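PDB 7CJ7: L-ribulose 3-epimerase from Methylomonas sp. DH-1, which catalyses the manganese-dependent epimerization of ketoses at C3, working fastest on L-ribulose and also converting D-ribulose, D-allulose and D-fructose. Local coordinates for residues Lys95-Leu100 with Asp140-Lys145; Gly105-Gly110 with Gly146-Leu151. One frame throughout, in Å; residues are numbered along the deposited sequence.

Contact 1 of 2, residues Lys95-Leu100 with Asp140-Lys145; sequences KATDVL and DYAADK
Two neighbouring helices on the outer layer of the TIM barrel, 83-102 and 125-143, meet here through T97 and D98 on one side and Y141 and A142 on the other, with K145 following at the C-terminal end of the second. The polar half of the contact converges on a single oxygen, OD1 of D98. The hydroxyl OH of Y141 donates to D98 OD1 at 2.6 Å, using the syn lone pair of that oxygen. K145 NZ comes to D98 OD1 from above the carboxylate plane, 2.9 Å away, and makes a salt bridge. Two donors thus grip one oxygen from different directions, which should fix the rotation of the carboxylate and probably favours its charged form. The tyrosine reaches this far because its CG lies anti to the backbone N (chi1 -171°), so the ring projects across to the other helix. K145, extended beyond CG, slants across to the same oxygen; a water accepting weakly from its NZ donates to the backbone O of D98.

Nearer the barrel, the methyl CG2 of T97 does the apolar work. It lies 3.8 Å from CD2 of Y141 and also rests against CA of A142. T97 and A142 are the residues whose CA atoms come nearest, 6.3 Å apart. The hydroxyl of T97 is turned back to its own helix and bonds to the carbonyl of L93. Beneath the pair, T97 also touches L108 of strand 107-112 and I147 in the turn leading to strand 148-152, while L100, one turn on, packs on L108 and on A68 of strand 65-72.

Contact 2 of 2, residues Gly105-Gly110 with Gly146-Leu151; sequences GSELCG and GINIDL
Strands 107-109 and 148-151 run parallel, their axes 4.6 Å apart at closest approach and 23° from alignment, with E107 beside N148 and L108 beside I149. The backbone ladder starts at S106 O, which takes N148 N at 2.9 Å. L108 then uses both its polar backbone atoms: its N donates to N148 O at 3.0 Å, and its O accepts D150 N at 2.9 Å. The CA-H of I149 also points at L108 O. These are the fourth and fifth strands of the eight-stranded barrel, joined through helix 125-143 as a beta-alpha-beta unit. Their far end reaches the active site, where G110 touches the bound L-sorbose; its backbone angles are ones at which a side chain would be jammed against the preceding carbonyl, which calls for glycine.

E107, N148 and D150 share the face lining the barrel interior. E107 and N148 lie side by side, and ND2 of N148 donates to E107 OE2 at 3.0 Å in an almost straight bond (174°), within its own amide plane but from above the carboxylate. The E107 chain bends at chi2 (-70°), bringing OE1 within 2.5 Å of D150 OD2, so close that one acid probably holds a proton. K5 makes salt bridges to E107 OE1 and D150 OD1, while N148 OD1 accepts from F3 N. A leucine in place of E107 would probably leave N148 ND2 without this acceptor and K5 with D150 as its remaining acid here. On the opposite face, turned to the helices, L108 CB rests 4.3 Å from I147 CG2.

Overall arrangement
From the N terminus, the chain runs along helix 83-102, supplying 95-100, and turns straight into 105-110 on the fourth strand. It then passes through helix 125-143, whose C-terminal end lies in 140-145, and enters the fifth strand at 146-151. Contact 1 closes a loop with 39 residues between its segments and contact 2 one with 35; the segments alternate along the chain, so the loops cross. Contact 1 ties helix to helix in the outer layer, and contact 2 ties strand to strand in the barrel wall. Their centres lie about 9 Å apart, and probable hydrogen bonds, L100 O to G105 N and A142 O to I147 N, bridge both helix-to-strand turns.

Contact 1 of 2, residues Lys95-Leu100 with Asp140-Lys145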
# COMPACT_ATOMS: atom_id res chain seq x y z
N LYS A 95 4.82 14.23 25.61
CA LYS A 95 4.27 15.56 25.27
C LYS A 95 2.88 15.39 24.64
O LYS A 95 1.97 16.16 25.00
CB LYS A 95 5.21 16.33 24.34
CG LYS A 95 4.75 17.74 24.01
CD LYS A 95 4.73 18.66 25.22
CE LYS A 95 4.14 20.02 24.90
NZ LYS A 95 4.03 20.86 26.11
N ALA A 96 2.72 14.40 23.75
CA ALA A 96 1.44 14.12 23.07
C ALA A 96 0.40 13.72 24.13
O ALA A 96 -0.73 14.23 24.08
CB ALA A 96 1.60 13.05 22.02
N THR A 97 0.80 12.88 25.08
CA THR A 97 -0.08 12.46 26.21
C THR A 97 -0.51 13.70 27.00
O THR A 97 -1.69 13.82 27.32
CB THR A 97 0.63 11.42 27.09
OG1 THR A 97 0.97 10.30 26.28
CG2 THR A 97 -0.24 10.98 28.24
N ASP A 98 0.43 14.60 27.29
CA ASP A 98 0.19 15.82 28.09
C ASP A 98 -0.83 16.70 27.36
O ASP A 98 -1.74 17.25 28.01
CB ASP A 98 1.48 16.60 28.33
CG ASP A 98 2.47 15.92 29.28
OD1 ASP A 98 2.10 14.92 29.94
OD2 ASP A 98 3.60 16.42 29.37
N VAL A 99 -0.67 16.86 26.05
CA VAL A 99 -1.58 17.70 25.22
C VAL A 99 -2.97 17.08 25.26
O VAL A 99 -3.94 17.81 25.48
CB VAL A 99 -1.07 17.85 23.78
CG1 VAL A 99 -2.13 18.44 22.87
CG2 VAL A 99 0.20 18.69 23.74
N LEU A 100 -3.05 15.76 25.07
CA LEU A 100 -4.34 15.04 25.05
C LEU A 100 -5.04 15.23 26.40
O LEU A 100 -6.23 15.57 26.40
CB LEU A 100 -4.08 13.57 24.75
CG LEU A 100 -5.31 12.66 24.78
CD1 LEU A 100 -6.31 13.04 23.71
CD2 LEU A 100 -4.88 11.21 24.62
N ASP A 140 2.21 3.25 30.90
CA ASP A 140 2.32 3.55 32.35
C ASP A 140 2.20 5.06 32.55
O ASP A 140 1.51 5.47 33.52
CB ASP A 140 3.59 2.93 32.93
CG ASP A 140 3.55 1.41 32.99
OD1 ASP A 140 2.44 0.85 32.91
OD2 ASP A 140 4.63 0.79 33.10
N TYR A 141 2.83 5.86 31.69
CA TYR A 141 2.73 7.35 31.73
C TYR A 141 1.29 7.80 31.50
O TYR A 141 0.77 8.65 32.29
CB TYR A 141 3.68 7.99 30.72
CG TYR A 141 3.79 9.48 30.86
CD1 TYR A 141 4.55 10.06 31.86
CD2 TYR A 141 3.10 10.32 30.00
CE1 TYR A 141 4.63 11.44 32.00
CE2 TYR A 141 3.16 11.69 30.13
CZ TYR A 141 3.95 12.26 31.11
OH TYR A 141 3.99 13.62 31.23
N ALA A 142 0.64 7.26 30.46
CA ALA A 142 -0.75 7.58 30.07
C ALA A 142 -1.70 7.16 31.20
O ALA A 142 -2.71 7.84 31.40
CB ALA A 142 -1.11 6.90 28.77
N ALA A 143 -1.39 6.07 31.90
CA ALA A 143 -2.30 5.50 32.92
C ALA A 143 -2.48 6.52 34.05
O ALA A 143 -3.56 6.56 34.65
CB ALA A 143 -1.76 4.18 33.43
N ASP A 144 -1.45 7.32 34.31
CA ASP A 144 -1.44 8.34 35.39
C ASP A 144 -2.38 9.50 35.02
O ASP A 144 -2.80 10.22 35.94
CB ASP A 144 -0.01 8.79 35.67
CG ASP A 144 0.86 7.71 36.32
OD1 ASP A 144 0.33 6.95 37.16
OD2 ASP A 144 2.05 7.64 35.98
N LYS A 145 -2.74 9.65 33.74
CA LYS A 145 -3.57 10.77 33.23
C LYS A 145 -4.90 10.25 32.64
O LYS A 145 -5.54 11.01 31.90
CB LYS A 145 -2.76 11.55 32.19
CG LYS A 145 -1.52 12.21 32.77
CD LYS A 145 -0.90 13.26 31.90
CE LYS A 145 0.14 14.06 32.65
NZ LYS A 145 0.30 15.42 32.10
O HOH W 1 -1.01 17.65 30.64

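Contact 2 of 2, residues Gly105-Gly110 with Gly146-Leu151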
# COMPACT_ATOMS: atom_id res chain seq x y z
N GLY A 105 -9.09 14.72 26.50
CA GLY A 105 -9.21 13.49 25.68
C GLY A 105 -8.72 12.28 26.45
O GLY A 105 -8.01 12.47 27.44
N SER A 106 -9.09 11.08 26.01
CA SER A 106 -8.79 9.81 26.72
C SER A 106 -8.17 8.77 25.78
O SER A 106 -7.90 7.65 26.26
CB SER A 106 -10.03 9.27 27.37
OG SER A 106 -11.08 9.18 26.42
N GLU A 107 -7.95 9.09 24.50
CA GLU A 107 -7.39 8.11 23.53
C GLU A 107 -6.22 8.73 22.76
O GLU A 107 -6.43 9.75 22.08
CB GLU A 107 -8.46 7.64 22.55
CG GLU A 107 -9.67 7.02 23.23
CD GLU A 107 -9.42 5.67 23.88
OE1 GLU A 107 -8.40 5.02 23.54
OE2 GLU A 107 -10.26 5.26 24.72
N LEU A 108 -5.03 8.13 22.90
CA LEU A 108 -3.87 8.44 22.04
C LEU A 108 -3.68 7.24 21.11
O LEU A 108 -3.43 6.14 21.62
CB LEU A 108 -2.61 8.67 22.89
CG LEU A 108 -1.36 8.93 22.07
CD1 LEU A 108 -1.49 10.25 21.34
CD2 LEU A 108 -0.11 8.92 22.93
N CYS A 109 -3.85 7.44 19.81
CA CYS A 109 -3.89 6.31 18.85
C CYS A 109 -2.98 6.60 17.65
O CYS A 109 -2.27 7.62 17.65
CB CYS A 109 -5.33 6.02 18.44
SG CYS A 109 -6.07 7.30 17.40
N GLY A 110 -2.95 5.68 16.70
CA GLY A 110 -2.11 5.81 15.50
C GLY A 110 -0.81 5.02 15.61
O GLY A 110 -0.73 4.06 16.40
N GLY A 146 -5.28 9.02 32.96
CA GLY A 146 -6.57 8.43 32.56
C GLY A 146 -6.68 8.24 31.05
O GLY A 146 -7.81 8.31 30.51
N ILE A 147 -5.57 7.95 30.39
CA ILE A 147 -5.51 7.86 28.91
C ILE A 147 -5.22 6.40 28.50
O ILE A 147 -4.33 5.75 29.09
CB ILE A 147 -4.50 8.87 28.34
CG1 ILE A 147 -5.08 10.30 28.39
CG2 ILE A 147 -4.06 8.48 26.94
CD1 ILE A 147 -4.05 11.38 28.31
N ASN A 148 -6.01 5.90 27.55
CA ASN A 148 -5.74 4.62 26.84
C ASN A 148 -4.86 4.90 25.63
O ASN A 148 -5.05 5.94 24.96
CB ASN A 148 -7.02 3.93 26.38
CG ASN A 148 -8.00 3.63 27.49
OD1 ASN A 148 -7.61 3.10 28.53
ND2 ASN A 148 -9.26 3.93 27.27
N ILE A 149 -3.96 3.98 25.30
CA ILE A 149 -3.20 4.04 24.02
C ILE A 149 -3.71 2.92 23.12
O ILE A 149 -3.98 1.81 23.60
CB ILE A 149 -1.68 3.99 24.24
CG1 ILE A 149 -1.19 2.63 24.74
CG2 ILE A 149 -1.27 5.12 25.18
CD1 ILE A 149 0.33 2.53 24.78
N ASP A 150 -3.88 3.24 21.84
CA ASP A 150 -4.41 2.32 20.82
C ASP A 150 -3.38 2.26 19.69
O ASP A 150 -3.12 3.30 19.05
CB ASP A 150 -5.79 2.76 20.36
CG ASP A 150 -6.68 3.22 21.50
OD1 ASP A 150 -7.33 2.35 22.14
OD2 ASP A 150 -6.71 4.45 21.76
N LEU A 151 -2.79 1.09 19.48
CA LEU A 151 -1.68 0.88 18.52
C LEU A 151 -2.29 0.53 17.16
O LEU A 151 -2.92 -0.54 17.03
CB LEU A 151 -0.79 -0.23 19.07
CG LEU A 151 0.09 0.14 20.26
CD1 LEU A 151 -0.71 0.46 21.51
CD2 LEU A 151 1.05 -0.99 20.56